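PDB 5MQ6: polycyclic ketone monooxygenase from Myceliophthora thermophila, which inserts a single oxygen atom next to the carbonyl group of ketones, notably bulky polycyclic ones, to give esters or lactones, using FAD and NADPH. Local coordinates for residues D495-K507 against G518-T530. Numbering follows the deposited sequence.
Sequences DIYGRGGKSLDDK and GVCSNGFPNLFFT
The type II beta turn from Ser521 to Phe524, leading toward strand 527-529 of the FAD-binding domain, packs against the connection from strand 495-497 to helix 504-511, whose N-terminus Ser503 caps by accepting from Asp506 N. Phe524 fills the bend of that connection: its ring lies under Leu504 CD1, which sits over one face 3.9 Å from the centroid in a CH-pi contact, with CG anti to the Leu504 backbone N (chi1 -178°) to bring the branch there. Ile496 CG2 meets Phe524 CD2 and Leu527 CD2, extending the apolar layer with a branched strand residue. Gly498 suits its place because a CB would run into Gly523 O and the Phe524 ring; next to it, Arg499 N donates to Gly523 O at 2.9 Å, nearly straight (162°). Gly523, with positive phi, suits the third position of the turn.

At the polar end, the extended chain of Lys507 runs past the edge of the Phe524 ring, and its NZ reaches the turn, bonding Asn522 O (2.7 Å, on an in-plane lone pair) and Ser521 OG (2.9 Å), itself bonded to Ala514 O, besides a salt bridge to Glu576. A water accepts from Lys502 NZ at 2.9 Å and donates to Asn522 OD1, while Asn522 ND2 bonds Val571 O. A methionine here would probably keep much of the packing along the ring but leave Asn522 O and Ser521 OG without the ammonium donor and Glu576 without its salt-bridge partner. Such a turn packed on a strand-to-helix connection is consistent with the Rossmann-like FAD-binding domain of flavin monooxygenases.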
ATOM      1  N   ASP A 495      -1.447  19.606  -3.789  1.00 23.49           N
ATOM      2  CA  ASP A 495      -1.739  20.608  -2.788  1.00 24.50           C
ATOM      3  C   ASP A 495      -3.259  20.678  -2.673  1.00 25.07           C
ATOM      4  O   ASP A 495      -3.971  20.748  -3.694  1.00 22.45           O
ATOM      5  CB  ASP A 495      -1.207  21.940  -3.233  1.00 26.62           C
ATOM      6  CG  ASP A 495       0.320  21.966  -3.321  1.00 32.14           C
ATOM      7  OD1 ASP A 495       0.992  21.278  -2.505  1.00 32.21           O
ATOM      8  OD2 ASP A 495       0.832  22.674  -4.212  1.00 28.47           O
ATOM      9  N   ILE A 496      -3.739  20.740  -1.432  1.00 23.56           N
ATOM     10  CA  ILE A 496      -5.175  20.787  -1.149  1.00 21.84           C
ATOM     11  C   ILE A 496      -5.477  22.052  -0.385  1.00 21.42           C
ATOM     12  O   ILE A 496      -4.918  22.237   0.708  1.00 21.95           O
ATOM     13  CB  ILE A 496      -5.667  19.550  -0.357  1.00 20.56           C
ATOM     14  CG1 ILE A 496      -5.360  18.302  -1.167  1.00 20.88           C
ATOM     15  CG2 ILE A 496      -7.201  19.593  -0.137  1.00 19.82           C
ATOM     16  CD1 ILE A 496      -5.820  16.975  -0.644  1.00 21.53           C
ATOM     17  N   TYR A 497      -6.349  22.915  -0.956  1.00 20.56           N
ATOM     18  CA  TYR A 497      -6.677  24.204  -0.310  1.00 21.43           C
ATOM     19  C   TYR A 497      -8.169  24.201  -0.071  1.00 20.66           C
ATOM     20  O   TYR A 497      -8.913  23.948  -0.975  1.00 23.84           O
ATOM     21  CB  TYR A 497      -6.299  25.402  -1.163  1.00 21.74           C
ATOM     22  CG  TYR A 497      -4.825  25.400  -1.484  1.00 26.65           C
ATOM     23  CD1 TYR A 497      -3.858  25.808  -0.534  1.00 25.67           C
ATOM     24  CD2 TYR A 497      -4.377  24.935  -2.721  1.00 32.64           C
ATOM     25  CE1 TYR A 497      -2.507  25.813  -0.849  1.00 27.44           C
ATOM     26  CE2 TYR A 497      -3.007  24.912  -3.048  1.00 35.87           C
ATOM     27  CZ  TYR A 497      -2.084  25.357  -2.108  1.00 33.71           C
ATOM     28  OH  TYR A 497      -0.768  25.301  -2.483  1.00 32.94           O
ATOM     29  N   GLY A 498      -8.596  24.488   1.143  1.00 18.91           N
ATOM     30  CA  GLY A 498      -9.995  24.514   1.464  1.00 20.04           C
ATOM     31  C   GLY A 498     -10.545  25.918   1.738  1.00 24.05           C
ATOM     32  O   GLY A 498     -10.141  26.894   1.099  1.00 22.11           O
ATOM     33  N   ARG A 499     -11.464  26.001   2.711  1.00 23.08           N
ATOM     34  CA  ARG A 499     -12.047  27.280   3.112  1.00 27.24           C
ATOM     35  C   ARG A 499     -10.956  28.311   3.455  1.00 26.00           C
ATOM     36  O   ARG A 499      -9.986  28.018   4.146  1.00 23.26           O
ATOM     37  CB  ARG A 499     -13.024  27.150   4.298  1.00 25.95           C
ATOM     38  CG  ARG A 499     -14.271  26.353   3.996  1.00 30.59           C
ATOM     39  CD  ARG A 499     -15.251  26.415   5.184  1.00 33.50           C
ATOM     40  NE  ARG A 499     -16.529  25.925   4.729  1.00 37.19           N
ATOM     41  CZ  ARG A 499     -17.378  26.569   3.890  1.00 46.97           C
ATOM     42  NH1 ARG A 499     -17.085  27.775   3.378  1.00 54.66           N
ATOM     43  NH2 ARG A 499     -18.533  25.986   3.537  1.00 41.16           N
ATOM     44  N   GLY A 500     -11.167  29.531   2.991  1.00 26.78           N
ATOM     45  CA  GLY A 500     -10.190  30.588   3.169  1.00 28.77           C
ATOM     46  C   GLY A 500      -8.861  30.330   2.530  1.00 30.97           C
ATOM     47  O   GLY A 500      -7.891  30.907   2.955  1.00 32.76           O
ATOM     48  N   GLY A 501      -8.790  29.467   1.527  1.00 27.62           N
ATOM     49  CA  GLY A 501      -7.489  29.088   0.960  1.00 29.68           C
ATOM     50  C   GLY A 501      -6.516  28.331   1.862  1.00 30.40           C
ATOM     51  O   GLY A 501      -5.357  28.104   1.466  1.00 33.21           O
ATOM     52  N   LYS A 502      -6.964  27.933   3.062  1.00 30.63           N
ATOM     53  CA  LYS A 502      -6.184  27.091   3.984  1.00 30.51           C
ATOM     54  C   LYS A 502      -5.673  25.717   3.374  1.00 31.29           C
ATOM     55  O   LYS A 502      -6.460  24.891   2.854  1.00 25.36           O
ATOM     56  CB  LYS A 502      -7.063  26.759   5.170  1.00 39.92           C
ATOM     57  CG  LYS A 502      -6.291  26.362   6.418  1.00 53.01           C
ATOM     58  CD  LYS A 502      -7.150  26.308   7.696  1.00 66.16           C
ATOM     59  CE  LYS A 502      -7.757  24.918   7.942  1.00 70.69           C
ATOM     60  NZ  LYS A 502      -9.058  24.941   8.676  1.00 65.25           N
ATOM     61  N   SER A 503      -4.366  25.481   3.497  1.00 25.87           N
ATOM     62  CA  SER A 503      -3.712  24.281   3.000  1.00 25.59           C
ATOM     63  C   SER A 503      -3.880  23.090   3.934  1.00 27.04           C
ATOM     64  O   SER A 503      -3.552  23.150   5.143  1.00 26.70           O
ATOM     65  CB  SER A 503      -2.226  24.501   2.810  1.00 24.47           C
ATOM     66  OG  SER A 503      -1.655  23.185   2.719  1.00 22.45           O
ATOM     67  N   LEU A 504      -4.341  21.983   3.390  1.00 24.29           N
ATOM     68  CA  LEU A 504      -4.547  20.795   4.245  1.00 24.98           C
ATOM     69  C   LEU A 504      -3.218  20.426   4.910  1.00 26.25           C
ATOM     70  O   LEU A 504      -3.152  20.122   6.129  1.00 23.39           O
ATOM     71  CB  LEU A 504      -5.116  19.601   3.446  1.00 23.62           C
ATOM     72  CG  LEU A 504      -5.411  18.327   4.262  1.00 23.59           C
ATOM     73  CD1 LEU A 504      -6.342  18.619   5.428  1.00 23.65           C
ATOM     74  CD2 LEU A 504      -6.005  17.245   3.406  1.00 23.78           C
ATOM     75  N   ASP A 505      -2.164  20.464   4.107  1.00 25.10           N
ATOM     76  CA  ASP A 505      -0.897  19.980   4.609  1.00 29.58           C
ATOM     77  C   ASP A 505      -0.315  20.903   5.663  1.00 24.48           C
ATOM     78  O   ASP A 505       0.264  20.472   6.622  1.00 26.88           O
ATOM     79  CB  ASP A 505       0.120  19.719   3.492  1.00 32.69           C
ATOM     80  CG  ASP A 505       1.308  18.939   3.999  1.00 34.76           C
ATOM     81  OD1 ASP A 505       1.118  17.864   4.623  1.00 33.62           O
ATOM     82  OD2 ASP A 505       2.431  19.456   3.836  1.00 36.19           O
ATOM     83  N   ASP A 506      -0.468  22.184   5.486  1.00 29.10           N
ATOM     84  CA  ASP A 506      -0.000  23.116   6.514  1.00 30.03           C
ATOM     85  C   ASP A 506      -0.741  22.884   7.814  1.00 29.68           C
ATOM     86  O   ASP A 506      -0.118  22.773   8.869  1.00 25.65           O
ATOM     87  CB  ASP A 506      -0.152  24.539   6.058  1.00 31.85           C
ATOM     88  CG  ASP A 506       0.722  24.859   4.838  1.00 31.03           C
ATOM     89  OD1 ASP A 506       1.750  24.182   4.585  1.00 39.06           O
ATOM     90  OD2 ASP A 506       0.357  25.807   4.104  1.00 45.11           O
ATOM     91  N   LYS A 507      -2.068  22.729   7.750  1.00 29.46           N
ATOM     92  CA  LYS A 507      -2.818  22.344   8.975  1.00 24.99           C
ATOM     93  C   LYS A 507      -2.223  21.068   9.604  1.00 23.33           C
ATOM     94  O   LYS A 507      -1.940  21.000  10.806  1.00 21.89           O
ATOM     95  CB  LYS A 507      -4.274  22.099   8.638  1.00 26.37           C
ATOM     96  CG  LYS A 507      -5.214  21.870   9.818  1.00 25.12           C
ATOM     97  CD  LYS A 507      -6.619  21.545   9.359  1.00 23.09           C
ATOM     98  CE  LYS A 507      -7.449  20.950  10.491  1.00 21.65           C
ATOM     99  NZ  LYS A 507      -8.783  20.451  10.026  1.00 21.37           N
ATOM    100  N   GLY A 518     -10.706   9.146  10.335  1.00 15.47           N
ATOM    101  CA  GLY A 518      -9.666   9.102   9.301  1.00 16.32           C
ATOM    102  C   GLY A 518     -10.071   9.506   7.896  1.00 15.97           C
ATOM    103  O   GLY A 518      -9.244   9.414   6.960  1.00 15.68           O
ATOM    104  N   VAL A 519     -11.279  10.008   7.716  1.00 14.31           N
ATOM    105  CA  VAL A 519     -11.755  10.168   6.326  1.00 17.92           C
ATOM    106  C   VAL A 519     -12.068  11.572   5.852  1.00 18.73           C
ATOM    107  O   VAL A 519     -12.352  11.786   4.643  1.00 15.73           O
ATOM    108  CB  VAL A 519     -13.031   9.314   6.069  1.00 18.66           C
ATOM    109  CG1 VAL A 519     -12.727   7.837   6.292  1.00 17.82           C
ATOM    110  CG2 VAL A 519     -14.163   9.742   6.922  1.00 19.34           C
ATOM    111  N   CYS A 520     -12.069  12.527   6.776  1.00 18.33           N
ATOM    112  CA  CYS A 520     -12.331  13.963   6.405  1.00 18.44           C
ATOM    113  C   CYS A 520     -11.698  14.873   7.448  1.00 17.95           C
ATOM    114  O   CYS A 520     -11.328  14.409   8.541  1.00 21.43           O
ATOM    115  CB  CYS A 520     -13.836  14.194   6.313  1.00 18.33           C
ATOM    116  SG  CYS A 520     -14.645  13.926   7.916  1.00 21.85           S
ATOM    117  N   SER A 521     -11.617  16.168   7.147  1.00 17.92           N
ATOM    118  CA  SER A 521     -10.982  17.205   7.981  1.00 17.89           C
ATOM    119  C   SER A 521     -11.755  18.566   7.872  1.00 17.65           C
ATOM    120  O   SER A 521     -12.283  18.986   6.773  1.00 16.02           O
ATOM    121  CB  SER A 521      -9.550  17.437   7.542  1.00 20.54           C
ATOM    122  OG  SER A 521      -8.740  17.952   8.609  1.00 24.10           O
ATOM    123  N   ASN A 522     -11.785  19.242   9.004  1.00 15.78           N
ATOM    124  CA  ASN A 522     -12.422  20.533   9.121  1.00 16.80           C
ATOM    125  C   ASN A 522     -11.736  21.567   8.277  1.00 16.57           C
ATOM    126  O   ASN A 522     -10.490  21.670   8.272  1.00 16.12           O
ATOM    127  CB  ASN A 522     -12.488  21.003  10.578  1.00 18.42           C
ATOM    128  CG  ASN A 522     -13.111  22.367  10.685  1.00 19.73           C
ATOM    129  OD1 ASN A 522     -12.370  23.279  10.794  1.00 16.81           O
ATOM    130  ND2 ASN A 522     -14.460  22.513  10.464  1.00 20.08           N
ATOM    131  N   GLY A 523     -12.552  22.346   7.593  1.00 15.96           N
ATOM    132  CA  GLY A 523     -12.060  23.337   6.565  1.00 17.79           C
ATOM    133  C   GLY A 523     -12.086  22.859   5.139  1.00 16.62           C
ATOM    134  O   GLY A 523     -11.767  23.613   4.255  1.00 19.61           O
ATOM    135  N   PHE A 524     -12.505  21.606   4.925  1.00 16.60           N
ATOM    136  CA  PHE A 524     -12.375  20.839   3.671  1.00 16.65           C
ATOM    137  C   PHE A 524     -13.639  20.118   3.415  1.00 15.70           C
ATOM    138  O   PHE A 524     -13.648  18.901   3.358  1.00 15.18           O
ATOM    139  CB  PHE A 524     -11.119  19.914   3.667  1.00 17.02           C
ATOM    140  CG  PHE A 524      -9.835  20.679   3.978  1.00 19.13           C
ATOM    141  CD1 PHE A 524      -9.477  20.918   5.293  1.00 17.81           C
ATOM    142  CD2 PHE A 524      -9.089  21.225   2.978  1.00 21.03           C
ATOM    143  CE1 PHE A 524      -8.374  21.649   5.626  1.00 18.19           C
ATOM    144  CE2 PHE A 524      -7.958  21.974   3.270  1.00 23.45           C
ATOM    145  CZ  PHE A 524      -7.603  22.198   4.609  1.00 20.42           C
ATOM    146  N   PRO A 525     -14.757  20.909   3.265  1.00 16.74           N
ATOM    147  CA  PRO A 525     -16.100  20.361   3.054  1.00 17.91           C
ATOM    148  C   PRO A 525     -16.159  19.556   1.789  1.00 16.38           C
ATOM    149  O   PRO A 525     -15.469  19.883   0.834  1.00 15.88           O
ATOM    150  CB  PRO A 525     -17.003  21.623   2.960  1.00 17.20           C
ATOM    151  CG  PRO A 525     -16.089  22.678   2.457  1.00 17.93           C
ATOM    152  CD  PRO A 525     -14.728  22.352   2.943  1.00 16.08           C
ATOM    153  N   ASN A 526     -16.983  18.497   1.793  1.00 14.18           N
ATOM    154  CA  ASN A 526     -17.163  17.669   0.636  1.00 14.91           C
ATOM    155  C   ASN A 526     -15.921  17.004   0.129  1.00 14.24           C
ATOM    156  O   ASN A 526     -15.896  16.560  -0.995  1.00 16.07           O
ATOM    157  CB  ASN A 526     -17.952  18.389  -0.475  1.00 15.00           C
ATOM    158  CG  ASN A 526     -19.412  18.543  -0.121  1.00 16.99           C
ATOM    159  OD1 ASN A 526     -19.807  18.298   1.028  1.00 19.63           O
ATOM    160  ND2 ASN A 526     -20.241  18.954  -1.115  1.00 16.71           N
ATOM    161  N   LEU A 527     -14.931  16.815   0.975  1.00 14.93           N
ATOM    162  CA  LEU A 527     -13.707  16.054   0.599  1.00 16.58           C
ATOM    163  C   LEU A 527     -13.648  14.912   1.536  1.00 15.72           C
ATOM    164  O   LEU A 527     -13.795  15.084   2.749  1.00 13.61           O
ATOM    165  CB  LEU A 527     -12.462  16.897   0.857  1.00 17.80           C
ATOM    166  CG  LEU A 527     -11.100  16.209   0.681  1.00 18.14           C
ATOM    167  CD1 LEU A 527     -10.845  15.761  -0.772  1.00 18.22           C
ATOM    168  CD2 LEU A 527      -9.971  17.092   1.208  1.00 17.73           C
ATOM    169  N   PHE A 528     -13.394  13.735   0.979  1.00 16.66           N
ATOM    170  CA  PHE A 528     -13.171  12.540   1.742  1.00 14.58           C
ATOM    171  C   PHE A 528     -12.002  11.749   1.227  1.00 13.70           C
ATOM    172  O   PHE A 528     -11.687  11.854   0.066  1.00 14.22           O
ATOM    173  CB  PHE A 528     -14.466  11.655   1.732  1.00 15.10           C
ATOM    174  CG  PHE A 528     -15.639  12.308   2.416  1.00 13.85           C
ATOM    175  CD1 PHE A 528     -15.853  12.151   3.817  1.00 14.48           C
ATOM    176  CD2 PHE A 528     -16.546  13.023   1.694  1.00 13.84           C
ATOM    177  CE1 PHE A 528     -16.961  12.736   4.399  1.00 16.44           C
ATOM    178  CE2 PHE A 528     -17.646  13.654   2.308  1.00 13.21           C
ATOM    179  CZ  PHE A 528     -17.875  13.457   3.622  1.00 15.14           C
ATOM    180  N   PHE A 529     -11.407  10.929   2.082  1.00 14.61           N
ATOM    181  CA  PHE A 529     -10.232  10.180   1.714  1.00 15.15           C
ATOM    182  C   PHE A 529     -10.254   8.871   2.411  1.00 14.76           C
ATOM    183  O   PHE A 529     -10.757   8.769   3.507  1.00 13.53           O
ATOM    184  CB  PHE A 529      -8.925  10.976   1.946  1.00 15.73           C
ATOM    185  CG  PHE A 529      -8.940  11.896   3.176  1.00 17.12           C
ATOM    186  CD1 PHE A 529      -8.571  11.419   4.422  1.00 17.81           C
ATOM    187  CD2 PHE A 529      -9.295  13.262   3.101  1.00 20.26           C
ATOM    188  CE1 PHE A 529      -8.551  12.248   5.562  1.00 18.21           C
ATOM    189  CE2 PHE A 529      -9.305  14.064   4.266  1.00 18.91           C
ATOM    190  CZ  PHE A 529      -8.953  13.560   5.490  1.00 15.61           C
ATOM    191  N   THR A 530      -9.660   7.864   1.769  1.00 15.57           N
ATOM    192  CA  THR A 530      -9.654   6.518   2.337  1.00 16.46           C
ATOM    193  C   THR A 530      -8.861   6.598   3.619  1.00 15.80           C
ATOM    194  O   THR A 530      -7.914   7.300   3.697  1.00 18.52           O
ATOM    195  CB  THR A 530      -9.114   5.461   1.369  1.00 16.99           C
ATOM    196  OG1 THR A 530      -7.914   5.909   0.760  1.00 19.43           O
ATOM    197  CG2 THR A 530      -9.986   5.313   0.186  1.00 17.80           C
TER
HETATM  198  O   HOH W   1      -9.710  23.336  11.045  1.00 30.61           O